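Side-chain contact in alkylhydroperoxidase AhpD core (Rhodospirillum rubrum, PDB 2OUW), which probably acts as an oxidoreductase related to alkylhydroperoxidase AhpD, in the carboxymuconolactone decarboxylase family: residues 94-97 / 98-102. Residues are numbered along the deposited sequence; the frame is centred on the assembly and turned at random.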
loop_
_atom_site.group_PDB
_atom_site.type_symbol
_atom_site.label_atom_id
_atom_site.label_comp_id
_atom_site.label_asym_id
_atom_site.label_seq_id
_atom_site.Cartn_x
_atom_site.Cartn_y
_atom_site.Cartn_z
ATOM N N ALA B 94 -21.528 -8.490 3.147
ATOM C CA ALA B 94 -21.730 -8.656 4.577
ATOM C C ALA B 94 -22.310 -7.412 5.232
ATOM O O ALA B 94 -23.159 -7.515 6.107
ATOM C CB ALA B 94 -20.416 -9.027 5.241
ATOM N N ALA B 95 -21.826 -6.233 4.842
ATOM C CA ALA B 95 -22.398 -4.964 5.321
ATOM C C ALA B 95 -23.879 -4.855 4.942
ATOM O O ALA B 95 -24.705 -4.461 5.772
ATOM C CB ALA B 95 -21.606 -3.769 4.777
ATOM N N ARG B 96 -24.213 -5.215 3.696
ATOM C CA ARG B 96 -25.606 -5.176 3.228
ATOM C C ARG B 96 -26.475 -6.122 4.031
ATOM O O ARG B 96 -27.588 -5.773 4.410
ATOM C CB ARG B 96 -25.709 -5.531 1.743
ATOM C CG ARG B 96 -25.226 -4.424 0.835
ATOM C CD ARG B 96 -25.675 -4.641 -0.582
ATOM N NE ARG B 96 -25.215 -3.527 -1.403
ATOM C CZ ARG B 96 -24.347 -3.598 -2.417
ATOM N NH1 ARG B 96 -23.834 -4.753 -2.823
ATOM N NH2 ARG B 96 -24.023 -2.483 -3.058
ATOM N N ALA B 97 -25.947 -7.319 4.279
ATOM C CA ALA B 97 -26.640 -8.313 5.067
ATOM C C ALA B 97 -26.834 -7.781 6.485
ATOM O O ALA B 97 -27.867 -8.008 7.081
ATOM C CB ALA B 97 -25.885 -9.627 5.062
ATOM N N LYS B 98 -25.892 -7.017 7.018
ATOM C CA LYS B 98 -26.108 -6.460 8.345
ATOM C C LYS B 98 -26.916 -5.143 8.369
ATOM O O LYS B 98 -26.932 -4.438 9.382
ATOM C CB LYS B 98 -24.772 -6.417 9.120
ATOM C CG LYS B 98 -24.271 -7.864 9.487
ATOM C CD LYS B 98 -22.766 -7.935 9.836
ATOM C CE LYS B 98 -22.098 -9.329 9.534
ATOM N NZ LYS B 98 -20.600 -9.421 9.908
ATOM N N GLY B 99 -27.615 -4.824 7.280
ATOM C CA GLY B 99 -28.524 -3.671 7.235
ATOM C C GLY B 99 -28.044 -2.381 6.575
ATOM O O GLY B 99 -28.762 -1.377 6.582
HETATM N N MSE B 100 -26.843 -2.381 5.993
HETATM C CA MSE B 100 -26.339 -1.170 5.331
HETATM C C MSE B 100 -27.303 -0.719 4.242
HETATM O O MSE B 100 -27.669 -1.495 3.357
HETATM C CB MSE B 100 -24.951 -1.398 4.736
HETATM C CG MSE B 100 -24.306 -0.101 4.259
HETATM SE SE MSE B 100 -22.530 -0.329 3.664
HETATM C CE MSE B 100 -23.077 -1.494 2.175
ATOM N N THR B 101 -27.757 0.522 4.380
ATOM C CA THR B 101 -28.610 1.195 3.419
ATOM C C THR B 101 -27.757 1.813 2.297
ATOM O O THR B 101 -26.540 2.000 2.459
ATOM C CB THR B 101 -29.426 2.320 4.094
ATOM O OG1 THR B 101 -28.548 3.341 4.587
ATOM C CG2 THR B 101 -30.293 1.773 5.236
ATOM N N PRO B 102 -28.385 2.105 1.142
ATOM C CA PRO B 102 -27.747 2.916 0.096
ATOM C C PRO B 102 -27.121 4.204 0.606
ATOM O O PRO B 102 -25.975 4.517 0.260
ATOM C CB PRO B 102 -28.900 3.227 -0.852
ATOM C CG PRO B 102 -29.771 2.044 -0.741
ATOM C CD PRO B 102 -29.705 1.620 0.712
HETATM O O HOH W 1 -29.127 -3.725 3.380
#
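Met-100, present as selenomethionine, folds back beside the last turn of helix 85-97, and its SE packs against CB of Ala-95 at 3.7 Å. The side chain is extended as far as SE, CG anti to N (chi1 -170°), and turns at the CG-SE bond (chi3 64°), which carries CE of Met-100 to within 3.9 Å of CG of Arg-96. A flexible, unbranched methionine chain, here with selenium in place of sulfur, suits this place, and the small methyl of Ala-95 lets it lie close to the helix. Leu-69 of helix 68-81 and His-105 of helix 102-125 also touch Met-100, which therefore joins three helices.

The backbone turn that brings Met-100 back is a Schellman motif. Met-100 N reaches Ala-95 O at 3.0 Å, while Gly-99 N, also at 3.0 Å, meets Arg-96 O from above the carbonyl plane. Gly-99 is the C-prime residue; its positive phi (100°) would press a side chain against the preceding carbonyl oxygen, a cost that glycine avoids. One water donates to both Arg-96 O and Met-100 O, tying the helix end to the outgoing loop.

Lys-98 N makes the last i to i+4 bond, to Ala-94 O at 2.9 Å. Its extended side chain runs back past that oxygen, where CG of Lys-98 lies 3.6 Å from Ala-94 O, and NZ forms a salt bridge with Glu-72 of helix 68-81. Arg-96 sends its guanidinium elsewhere, NH2 bonding Thr-4 O of the second subunit.

The chemistry is thus divided: backbone bonds and a water satisfy carbonyls at the helix end, the Schellman turn redirects the chain, apolar contact packs Met-100 against Ala-95 and Arg-96, and the two cationic tips reach a neighbouring helix and another subunit.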